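DNA polymerase (Bacillus phage phi29, PDB 2PY5) replicates the viral genome by protein-primed, highly processive strand-displacement DNA synthesis and proofreads its product with a 3'-5' exonuclease. Local coordinates at residues Ala437-Thr440 and Thr441-Ala445; Thr465-Asp469 and Val470-Ile474; Leu107-Gly111 and Lys112-His116; Lys361-Ile364 and Asp365-Tyr369. The protein carries 2 engineered substitutions. One frame throughout, in Å; residues are numbered along the deposited sequence. Where two conformers were deposited one is given.

Contact 1: residues Ala437-Thr440 and Thr441-Ala445; sequences ARYT and TITAA. With EDO (1,2-ethanediol), chain X.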
loop_
_atom_site.group_PDB
_atom_site.type_symbol
_atom_site.label_atom_id
_atom_site.label_comp_id
_atom_site.label_asym_id
_atom_site.label_seq_id
_atom_site.Cartn_x
_atom_site.Cartn_y
_atom_site.Cartn_z
ATOM N N ALA F 437 -6.079 -0.626 16.029
ATOM C CA ALA F 437 -5.356 0.535 15.532
ATOM C C ALA F 437 -6.304 1.757 15.514
ATOM O O ALA F 437 -5.956 2.844 16.007
ATOM C CB ALA F 437 -4.833 0.267 14.181
ATOM N N ARG F 438 -7.509 1.562 15.002
ATOM C CA ARG F 438 -8.495 2.645 15.006
ATOM C C ARG F 438 -8.806 3.095 16.425
ATOM O O ARG F 438 -8.880 4.292 16.714
ATOM C CB ARG F 438 -9.799 2.235 14.304
ATOM C CG ARG F 438 -9.681 2.102 12.844
ATOM C CD ARG F 438 -11.055 1.927 12.178
ATOM N NE ARG F 438 -11.670 0.654 12.515
ATOM C CZ ARG F 438 -11.337 -0.522 11.991
ATOM N NH1 ARG F 438 -10.391 -0.617 11.066
ATOM N NH2 ARG F 438 -11.970 -1.617 12.358
ATOM N N TYR F 439 -8.992 2.122 17.319
ATOM C CA TYR F 439 -9.275 2.400 18.718
ATOM C C TYR F 439 -8.181 3.285 19.318
ATOM O O TYR F 439 -8.457 4.246 20.038
ATOM C CB TYR F 439 -9.383 1.076 19.491
ATOM C CG TYR F 439 -9.578 1.228 20.967
ATOM C CD1 TYR F 439 -10.840 1.342 21.504
ATOM C CD2 TYR F 439 -8.484 1.273 21.834
ATOM C CE1 TYR F 439 -11.025 1.499 22.853
ATOM C CE2 TYR F 439 -8.660 1.427 23.191
ATOM C CZ TYR F 439 -9.935 1.540 23.696
ATOM O OH TYR F 439 -10.150 1.695 25.060
ATOM N N THR F 440 -6.928 2.935 19.039
ATOM C CA THR F 440 -5.809 3.693 19.562
ATOM C C THR F 440 -5.895 5.163 19.182
ATOM O O THR F 440 -5.722 6.057 20.029
ATOM C CB THR F 440 -4.500 3.126 19.064
ATOM O OG1 THR F 440 -4.383 1.756 19.504
ATOM C CG2 THR F 440 -3.325 3.947 19.581
ATOM N N THR F 441 -6.154 5.412 17.897
ATOM C CA THR F 441 -6.183 6.778 17.383
ATOM C C THR F 441 -7.448 7.547 17.793
ATOM O O THR F 441 -7.368 8.679 18.260
ATOM C CB THR F 441 -6.003 6.725 15.874
ATOM O OG1 THR F 441 -4.672 6.246 15.625
ATOM C CG2 THR F 441 -6.254 8.103 15.207
ATOM N N ILE F 442 -8.603 6.911 17.661
ATOM C CA ILE F 442 -9.874 7.540 18.020
ATOM C C ILE F 442 -9.912 7.910 19.499
ATOM O O ILE F 442 -10.375 9.006 19.861
ATOM C CB ILE F 442 -11.066 6.643 17.650
ATOM C CG1 ILE F 442 -11.133 6.479 16.138
ATOM C CG2 ILE F 442 -12.364 7.212 18.222
ATOM C CD1 ILE F 442 -12.052 5.359 15.667
ATOM N N THR F 443 -9.428 7.026 20.374
ATOM C CA THR F 443 -9.501 7.310 21.809
ATOM C C THR F 443 -8.590 8.485 22.216
ATOM O O THR F 443 -8.983 9.303 23.047
ATOM C CB THR F 443 -9.232 6.061 22.673
ATOM O OG1 THR F 443 -7.942 5.532 22.397
ATOM C CG2 THR F 443 -10.284 4.994 22.420
ATOM N N ALA F 444 -7.413 8.580 21.597
ATOM C CA ALA F 444 -6.514 9.705 21.872
ATOM C C ALA F 444 -7.110 10.994 21.329
ATOM O O ALA F 444 -7.135 12.001 22.013
ATOM C CB ALA F 444 -5.138 9.463 21.290
ATOM N N ALA F 445 -7.627 10.955 20.112
ATOM C CA ALA F 445 -8.286 12.132 19.552
ATOM C C ALA F 445 -9.454 12.605 20.405
ATOM O O ALA F 445 -9.630 13.804 20.638
ATOM C CB ALA F 445 -8.771 11.847 18.128
HETATM C C1 EDO X . -12.893 7.926 24.987
HETATM O O1 EDO X . -13.986 8.533 25.687
HETATM C C2 EDO X . -11.610 8.034 25.806
HETATM O O2 EDO X . -10.609 8.838 25.148
#

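Contact 2: residues Thr465-Asp469 and Val470-Ile474; sequences TEIPD and VIKDI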
loop_
_atom_site.group_PDB
_atom_site.type_symbol
_atom_site.label_atom_id
_atom_site.label_comp_id
_atom_site.label_asym_id
_atom_site.label_seq_id
_atom_site.Cartn_x
_atom_site.Cartn_y
_atom_site.Cartn_z
ATOM N N THR F 465 0.401 24.275 21.020
ATOM C CA THR F 465 1.753 23.709 20.958
ATOM C C THR F 465 2.211 22.974 22.233
ATOM O O THR F 465 3.326 22.462 22.263
ATOM C CB THR F 465 2.771 24.796 20.612
ATOM O OG1 THR F 465 2.845 25.726 21.686
ATOM C CG2 THR F 465 2.367 25.516 19.329
ATOM N N GLU F 466 1.360 22.899 23.259
ATOM C CA GLU F 466 1.689 22.161 24.483
ATOM C C GLU F 466 1.091 20.764 24.476
ATOM O O GLU F 466 -0.035 20.562 24.033
ATOM C CB GLU F 466 1.204 22.922 25.717
ATOM C CG GLU F 466 1.785 24.330 25.851
ATOM C CD GLU F 466 3.297 24.362 26.098
ATOM O OE1 GLU F 466 3.883 25.466 26.018
ATOM O OE2 GLU F 466 3.908 23.305 26.373
ATOM N N ILE F 467 1.852 19.789 24.960
ATOM C CA ILE F 467 1.349 18.424 25.028
ATOM C C ILE F 467 0.134 18.387 25.973
ATOM O O ILE F 467 0.225 18.852 27.115
ATOM C CB ILE F 467 2.428 17.443 25.511
ATOM C CG1 ILE F 467 3.572 17.372 24.486
ATOM C CG2 ILE F 467 1.827 16.050 25.696
ATOM C CD1 ILE F 467 4.820 16.682 24.997
ATOM N N PRO F 468 -1.019 17.872 25.483
ATOM C CA PRO F 468 -2.164 17.748 26.388
ATOM C C PRO F 468 -1.856 16.874 27.613
ATOM O O PRO F 468 -1.259 15.806 27.477
ATOM C CB PRO F 468 -3.241 17.093 25.519
ATOM C CG PRO F 468 -2.832 17.344 24.122
ATOM C CD PRO F 468 -1.340 17.424 24.111
ATOM N N ASP F 469 -2.264 17.345 28.788
ATOM C CA ASP F 469 -2.063 16.608 30.036
ATOM C C ASP F 469 -2.601 15.180 29.940
ATOM O O ASP F 469 -1.984 14.238 30.451
ATOM C CB ASP F 469 -2.755 17.328 31.204
ATOM C CG ASP F 469 -2.031 18.591 31.647
ATOM O OD1 ASP F 469 -0.915 18.874 31.159
ATOM O OD2 ASP F 469 -2.588 19.316 32.501
ATOM N N VAL F 470 -3.747 15.021 29.272
ATOM C CA VAL F 470 -4.439 13.731 29.234
ATOM C C VAL F 470 -3.657 12.634 28.489
ATOM O O VAL F 470 -3.889 11.441 28.731
ATOM C CB VAL F 470 -5.868 13.871 28.646
ATOM C CG1 VAL F 470 -6.563 12.524 28.588
ATOM C CG2 VAL F 470 -6.692 14.825 29.484
ATOM N N ILE F 471 -2.735 13.025 27.596
ATOM C CA ILE F 471 -1.909 12.039 26.865
ATOM C C ILE F 471 -0.421 12.061 27.230
ATOM O O ILE F 471 0.353 11.289 26.679
ATOM C CB ILE F 471 -2.073 12.142 25.296
ATOM C CG1 ILE F 471 -1.428 13.402 24.723
ATOM C CG2 ILE F 471 -3.539 12.069 24.897
ATOM C CD1 ILE F 471 -1.440 13.435 23.193
ATOM N N LYS F 472 -0.020 12.913 28.175
ATOM C CA LYS F 472 1.394 13.009 28.560
ATOM C C LYS F 472 2.048 11.664 28.838
ATOM O O LYS F 472 3.201 11.443 28.466
ATOM C CB LYS F 472 1.549 13.860 29.819
ATOM C CG LYS F 472 1.595 15.305 29.537
ATOM C CD LYS F 472 2.094 16.069 30.749
ATOM C CE LYS F 472 1.925 17.567 30.588
ATOM N NZ LYS F 472 1.775 17.970 29.178
ATOM N N ASP F 473 1.308 10.784 29.504
ATOM C CA ASP F 473 1.848 9.501 29.953
ATOM C C ASP F 473 1.959 8.450 28.851
ATOM O O ASP F 473 2.589 7.402 29.061
ATOM C CB ASP F 473 1.021 8.954 31.126
ATOM C CG ASP F 473 -0.427 8.652 30.752
ATOM O OD1 ASP F 473 -0.806 8.818 29.568
ATOM O OD2 ASP F 473 -1.189 8.248 31.656
ATOM N N ILE F 474 1.346 8.725 27.693
ATOM C CA ILE F 474 1.438 7.842 26.507
ATOM C C ILE F 474 2.204 8.493 25.339
ATOM O O ILE F 474 2.119 8.023 24.193
ATOM C CB ILE F 474 0.040 7.317 26.065
ATOM C CG1 ILE F 474 -0.901 8.439 25.619
ATOM C CG2 ILE F 474 -0.598 6.534 27.199
ATOM C CD1 ILE F 474 -2.205 7.934 25.047
HETATM O O HOH W 1 -1.169 11.820 31.144
#

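Contact 3: residues Leu107-Gly111 and Lys112-His116; sequences LGYKG and KRKIH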
loop_
_atom_site.group_PDB
_atom_site.type_symbol
_atom_site.label_atom_id
_atom_site.label_comp_id
_atom_site.label_asym_id
_atom_site.label_seq_id
_atom_site.Cartn_x
_atom_site.Cartn_y
_atom_site.Cartn_z
ATOM N N LEU F 107 7.262 -21.358 -24.118
ATOM C CA LEU F 107 7.688 -21.762 -25.456
ATOM C C LEU F 107 7.341 -23.218 -25.758
ATOM O O LEU F 107 7.101 -23.582 -26.917
ATOM C CB LEU F 107 9.185 -21.510 -25.629
ATOM C CG LEU F 107 9.623 -20.052 -25.803
ATOM C CD1 LEU F 107 8.959 -19.451 -27.038
ATOM C CD2 LEU F 107 9.362 -19.196 -24.554
ATOM N N GLY F 108 7.290 -24.049 -24.725
ATOM C CA GLY F 108 6.989 -25.459 -24.867
ATOM C C GLY F 108 8.053 -26.219 -24.128
ATOM O O GLY F 108 8.534 -25.743 -23.093
ATOM N N TYR F 109 8.410 -27.386 -24.667
ATOM C CA TYR F 109 9.426 -28.255 -24.087
ATOM C C TYR F 109 10.505 -28.595 -25.110
ATOM O O TYR F 109 10.216 -28.815 -26.298
ATOM C CB TYR F 109 8.776 -29.541 -23.554
ATOM C CG TYR F 109 7.792 -29.311 -22.425
ATOM C CD1 TYR F 109 6.460 -29.045 -22.688
ATOM C CD2 TYR F 109 8.196 -29.376 -21.096
ATOM C CE1 TYR F 109 5.551 -28.829 -21.659
ATOM C CE2 TYR F 109 7.292 -29.176 -20.058
ATOM C CZ TYR F 109 5.971 -28.897 -20.348
ATOM O OH TYR F 109 5.061 -28.687 -19.321
ATOM N N LYS F 110 11.752 -28.652 -24.640
ATOM C CA LYS F 110 12.867 -29.183 -25.421
ATOM C C LYS F 110 13.559 -30.237 -24.582
ATOM O O LYS F 110 14.089 -29.920 -23.511
ATOM C CB LYS F 110 13.873 -28.097 -25.784
ATOM C CG LYS F 110 13.333 -27.047 -26.721
ATOM C CD LYS F 110 14.461 -26.161 -27.265
ATOM C CE LYS F 110 13.904 -24.929 -27.960
ATOM N NZ LYS F 110 14.930 -24.153 -28.735
ATOM N N GLY F 111 13.511 -31.472 -25.054
ATOM C CA GLY F 111 14.011 -32.615 -24.303
ATOM C C GLY F 111 13.284 -32.662 -22.972
ATOM O O GLY F 111 12.057 -32.593 -22.934
ATOM N N LYS F 112 14.040 -32.731 -21.879
ATOM C CA LYS F 112 13.453 -32.783 -20.539
ATOM C C LYS F 112 12.989 -31.423 -19.996
ATOM O O LYS F 112 12.325 -31.374 -18.956
ATOM C CB LYS F 112 14.454 -33.388 -19.547
ATOM C CG LYS F 112 15.046 -34.715 -19.945
ATOM C CD LYS F 112 15.920 -35.254 -18.820
ATOM C CE LYS F 112 16.700 -36.443 -19.258
ATOM N NZ LYS F 112 15.812 -37.531 -19.716
ATOM N N ARG F 113 13.318 -30.330 -20.695
ATOM C CA ARG F 113 13.231 -28.995 -20.115
ATOM C C ARG F 113 11.938 -28.282 -20.506
ATOM O O ARG F 113 11.578 -28.243 -21.684
ATOM C CB ARG F 113 14.410 -28.121 -20.565
ATOM C CG ARG F 113 15.760 -28.796 -20.697
ATOM C CD ARG F 113 16.203 -29.499 -19.440
ATOM N NE ARG F 113 17.625 -29.856 -19.516
ATOM C CZ ARG F 113 18.243 -30.712 -18.704
ATOM N NH1 ARG F 113 17.582 -31.328 -17.728
ATOM N NH2 ARG F 113 19.542 -30.952 -18.867
ATOM N N LYS F 114 11.269 -27.709 -19.508
ATOM C CA LYS F 114 10.171 -26.767 -19.722
ATOM C C LYS F 114 10.763 -25.396 -20.056
ATOM O O LYS F 114 11.468 -24.821 -19.238
ATOM C CB LYS F 114 9.328 -26.687 -18.444
ATOM C CG LYS F 114 8.452 -25.491 -18.301
ATOM C CD LYS F 114 7.323 -25.480 -19.276
ATOM C CE LYS F 114 6.344 -24.356 -18.886
ATOM N NZ LYS F 114 5.471 -23.925 -20.008
ATOM N N ILE F 115 10.464 -24.875 -21.246
ATOM C CA ILE F 115 11.082 -23.643 -21.719
ATOM C C ILE F 115 10.123 -22.480 -21.511
ATOM O O ILE F 115 9.073 -22.412 -22.153
ATOM C CB ILE F 115 11.434 -23.714 -23.229
ATOM C CG1 ILE F 115 12.186 -24.993 -23.583
ATOM C CG2 ILE F 115 12.205 -22.436 -23.654
ATOM C CD1 ILE F 115 13.430 -25.234 -22.751
ATOM N N HIS F 116 10.487 -21.568 -20.622
ATOM C CA HIS F 116 9.672 -20.396 -20.379
ATOM C C HIS F 116 10.452 -19.268 -19.747
ATOM O O HIS F 116 11.491 -19.493 -19.158
ATOM C CB HIS F 116 8.445 -20.760 -19.519
ATOM C CG HIS F 116 8.724 -20.986 -18.055
ATOM N ND1 HIS F 116 9.591 -21.947 -17.577
ATOM C CD2 HIS F 116 8.172 -20.410 -16.960
ATOM C CE1 HIS F 116 9.588 -21.922 -16.252
ATOM N NE2 HIS F 116 8.733 -21.003 -15.856
HETATM O O HOH W 2 3.784 -26.169 -19.347
#

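Contact 4: residues Lys361-Ile364 and Asp365-Tyr369; sequences KDFI and DKWTY. With EDO (1,2-ethanediol), chain N.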
loop_
_atom_site.group_PDB
_atom_site.type_symbol
_atom_site.label_atom_id
_atom_site.label_comp_id
_atom_site.label_asym_id
_atom_site.label_seq_id
_atom_site.Cartn_x
_atom_site.Cartn_y
_atom_site.Cartn_z
ATOM N N LYS F 361 5.054 -11.788 19.221
ATOM C CA LYS F 361 6.174 -11.289 20.012
ATOM C C LYS F 361 7.522 -11.625 19.372
ATOM O O LYS F 361 8.350 -10.746 19.153
ATOM C CB LYS F 361 6.154 -11.870 21.411
ATOM C CG LYS F 361 7.280 -11.349 22.263
ATOM C CD LYS F 361 7.107 -11.744 23.701
ATOM C CE LYS F 361 8.412 -11.690 24.445
ATOM N NZ LYS F 361 9.080 -10.360 24.359
ATOM N N ASP F 362 7.748 -12.907 19.087
ATOM C CA ASP F 362 9.065 -13.331 18.612
ATOM C C ASP F 362 9.387 -12.758 17.231
ATOM O O ASP F 362 10.529 -12.406 16.962
ATOM C CB ASP F 362 9.190 -14.860 18.608
ATOM C CG ASP F 362 9.212 -15.463 20.012
ATOM O OD1 ASP F 362 9.486 -14.740 21.002
ATOM O OD2 ASP F 362 8.979 -16.690 20.118
ATOM N N PHE F 363 8.390 -12.667 16.363
ATOM C CA PHE F 363 8.591 -12.114 15.008
ATOM C C PHE F 363 8.934 -10.642 15.091
ATOM O O PHE F 363 9.865 -10.155 14.448
ATOM C CB PHE F 363 7.312 -12.291 14.176
ATOM C CG PHE F 363 7.392 -11.699 12.787
ATOM C CD1 PHE F 363 7.981 -12.411 11.752
ATOM C CD2 PHE F 363 6.879 -10.428 12.511
ATOM C CE1 PHE F 363 8.068 -11.868 10.460
ATOM C CE2 PHE F 363 6.966 -9.889 11.218
ATOM C CZ PHE F 363 7.537 -10.622 10.199
ATOM N N ILE F 364 8.172 -9.922 15.891
ATOM C CA ILE F 364 8.397 -8.489 16.014
ATOM C C ILE F 364 9.722 -8.207 16.720
ATOM O O ILE F 364 10.462 -7.319 16.319
ATOM C CB ILE F 364 7.202 -7.783 16.699
ATOM C CG1 ILE F 364 5.980 -7.852 15.775
ATOM C CG2 ILE F 364 7.553 -6.330 17.059
ATOM C CD1 ILE F 364 4.683 -7.376 16.382
ATOM N N ASP F 365 10.039 -8.962 17.771
ATOM C CA ASP F 365 11.338 -8.812 18.441
ATOM C C ASP F 365 12.497 -9.010 17.457
ATOM O O ASP F 365 13.450 -8.234 17.468
ATOM C CB ASP F 365 11.460 -9.809 19.594
ATOM C CG ASP F 365 10.631 -9.418 20.829
ATOM O OD1 ASP F 365 10.117 -8.274 20.896
ATOM O OD2 ASP F 365 10.512 -10.255 21.753
ATOM N N LYS F 366 12.402 -10.038 16.611
ATOM C CA LYS F 366 13.474 -10.372 15.650
ATOM C C LYS F 366 13.715 -9.231 14.689
ATOM O O LYS F 366 14.841 -8.760 14.535
ATOM C CB LYS F 366 13.141 -11.641 14.859
ATOM C CG LYS F 366 14.137 -11.964 13.709
ATOM C CD LYS F 366 13.631 -13.086 12.814
ATOM C CE LYS F 366 14.368 -13.146 11.474
ATOM N NZ LYS F 366 15.676 -13.809 11.588
ATOM N N TRP F 367 12.649 -8.783 14.038
ATOM C CA TRP F 367 12.803 -7.796 12.977
ATOM C C TRP F 367 13.014 -6.386 13.527
ATOM O O TRP F 367 13.673 -5.570 12.890
ATOM C CB TRP F 367 11.642 -7.905 11.973
ATOM C CG TRP F 367 11.800 -9.125 11.165
ATOM C CD1 TRP F 367 11.126 -10.306 11.291
ATOM C CD2 TRP F 367 12.751 -9.317 10.121
ATOM N NE1 TRP F 367 11.573 -11.208 10.358
ATOM C CE2 TRP F 367 12.580 -10.631 9.632
ATOM C CE3 TRP F 367 13.729 -8.501 9.539
ATOM C CZ2 TRP F 367 13.367 -11.154 8.596
ATOM C CZ3 TRP F 367 14.496 -9.008 8.504
ATOM C CH2 TRP F 367 14.314 -10.329 8.044
ATOM N N THR F 368 12.482 -6.099 14.712
ATOM C CA THR F 368 12.781 -4.837 15.384
ATOM C C THR F 368 14.276 -4.770 15.749
ATOM O O THR F 368 14.923 -3.743 15.542
ATOM C CB THR F 368 11.885 -4.617 16.620
ATOM O OG1 THR F 368 10.510 -4.637 16.218
ATOM C CG2 THR F 368 12.174 -3.285 17.274
ATOM N N TYR F 369 14.849 -5.871 16.238
ATOM C CA TYR F 369 16.287 -5.876 16.521
ATOM C C TYR F 369 17.110 -5.579 15.274
ATOM O O TYR F 369 18.031 -4.760 15.300
ATOM C CB TYR F 369 16.719 -7.221 17.102
ATOM C CG TYR F 369 18.174 -7.236 17.479
ATOM C CD1 TYR F 369 18.604 -6.632 18.650
ATOM C CD2 TYR F 369 19.124 -7.830 16.658
ATOM C CE1 TYR F 369 19.944 -6.634 19.008
ATOM C CE2 TYR F 369 20.471 -7.829 17.000
ATOM C CZ TYR F 369 20.874 -7.230 18.183
ATOM O OH TYR F 369 22.199 -7.209 18.560
HETATM C C1 EDO N . 9.958 -5.213 19.719
HETATM O O1 EDO N . 11.156 -5.712 20.310
HETATM C C2 EDO N . 9.042 -4.696 20.812
HETATM O O2 EDO N . 9.428 -3.374 21.195
HETATM O O HOH W 3 11.433 -12.827 21.536
#

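Contact 1: residues Ala437-Thr440 and Thr441-Ala445
T443 spends its hydroxyl on its own helix: OG1 donates to Y439 O at 2.7 Å, while the backbone N of T443 reaches the same oxygen at 3.0 Å from the opposite face of the carbonyl plane. Two donors therefore grip one acceptor, one turn back along helix 427-447. The torsion that allows this sets OG1 between the backbone N and the carbonyl carbon (chi1 59°), and it also turns the methyl toward Y439. There CG2 sits over the centre of the tyrosine ring, 3.6 Å from its centroid and 13° off the normal, a CH-pi contact on one face; W436 meets the same ring edge-to-face.

The other main-chain acceptors are served in the usual helical way. I442 N gives R438 O a nearly straight bond of 2.8 Å, T441 N bonds to A437 O, and A444 N makes only a weak bond of 3.4 Å to T440 O. T443 O takes a hydrogen bond from O2 of an ethanediol, which E338 also holds.

T440 OG1 bonds to W436 O within the helix and to R261 outside it. T441 looks outward to T457 in the YCDTD motif, and R438, probably involved in binding template-primer structures, to G228 and, by a salt bridge, to D332. T443 thus settles its hydroxyl within the helix, while buried R438 and T441 are met from outside, R438 joining this helix to helix 330-339.

Contact 2: residues Thr465-Asp469 and Val470-Ile474
K472 folds back over the chain that precedes it and meets D469 and I467. Its NZ donates to I467 O at 2.7 Å, coming from above the carbonyl plane, 45° out of it. The chain runs extended from CB to CE and bends only at the last torsion (chi4 -20°), which swings the ammonium group onto that oxygen. D469 lies alongside, pointing the same way; its OD1 is 3.2 Å from K472 CE and 3.5 Å from K472 NZ, a long salt bridge that is the less certain hold, since D469 was modelled in two conformers and this is one of them.

Between these partners the backbone makes a tight turn in the loop joining strands 459-463 and 483-489 of the antiparallel sheet of the polymerization region. I471 N bonds to P468 O at 3.2 Å and K472 N to D469 O at 3.3 Å. A water accepts from D473 N and donates to D469 O.

Apolar contacts accompany the turn. I471 lies beside the proline ring, its CG1 4.1 Å from P468 CD, and the methyl CG2 of I467 lies 3.9 Å from K472 CG. P468 and I467 both rest on F248 of strand 241-250, while C448 touches P468 and I471.

Contact 3: residues Leu107-Gly111 and Lys112-His116
With CG of Y109 set beside its backbone N (chi1 -63°) and CG of K114 anti to its own N (chi1 161°), the phenol ring and the lysine chain are brought across one another on the same face of the hairpin. The lysine bends at chi2 (69°) and passes obliquely by the ring: K114 CB is 3.6 Å from Y109 CE2, and K114 CD 3.8 Å from Y109 CZ. A water joins their polar ends, lying 2.8 Å from Y109 OH and accepting from K114 NZ.

These two residues form a non-hydrogen-bonded pair in the antiparallel hairpin of strands 100-110 and 113-121, part of the mixed sheet of the exonuclease region. A type II' turn from K110 to R113 closes it, with G111 at positive phi, and K110 and R113 bond to each other in both directions. Farther down, L107 and G108 both face I115 in a classic beta bulge: L107 N donates to I115 O, and I115 N to G108 O at 2.8 Å.

On the other face, I115 lies between two neighbours. Its CG2 is 3.7 Å from L107 CB, the two side chains crossing at about a right angle, and its CG1 approaches K110 CG at 3.9 Å. F79 touches L107, and Q55 touches I115.

Contact 4: residues Lys361-Ile364 and Asp365-Tyr369
CD1 of W367 lies over one face of the F363 ring, 3.5 Å from CE1 of F363 and offset toward the rim, and NE1 of W367 follows at 3.6 Å from the same carbon. The rings meet obliquely, their planes at 52°. F363 leans along the helix toward its partner because CG is anti to the backbone N (chi1 177°). F198 of helix 190-202 touches F363, and residues of helix 376-387, among them M385 and L386, cover W367.

On another side of the helix K361 crosses D365 obliquely. The lysine chain is extended until chi4 (56°), where it turns NZ to within 3.0 Å of D365 OD2, meeting the syn lone pair in a salt bridge. A water donates to D365 OD2 and D362 OD1, lying between two carboxylates of like charge. The other oxygen, D365 OD1, accepts from an ethanediol and is hydrogen-bonded to Y259, whose hydroxyl also meets K361 NZ.

T368 closes the turn: OG1 donates to I364 O at 2.7 Å from above the carbonyl plane, and T368 N reaches that oxygen from the opposite face.

I364 is involved in binding DNA and dNTP, and K366 stabilises the incoming nucleotide. The aromatic pair brings this helix against helices 190-202 and 376-387, while the lysine-aspartate pair, shared with Y259, links it to helix 253-260; K361 probably offsets the charge of D365, and the bridging water may ease the repulsion between D365 and D362.

Along the chain the order is contact 3, contact 4, contact 1, contact 2. Contact 3 stands alone in the exonuclease and strand-displacement region, at the tip of a hairpin in its mixed sheet; its centre is 56 Å from that of contact 1 and 66 Å from that of contact 2, on the opposite side of the chain's centre. The other three belong to the polymerization region. Contacts 1 and 4 lie on separate helices, 427-447 and 361-373, with centres 24 Å apart, and helix 253-260 touches both. Contact 2, in the loop before strand 483-489, comes within about 5 Å of contact 1 at the nearest atoms. Yet T356 and E420 of the polymerization region also serve exonucleolysis.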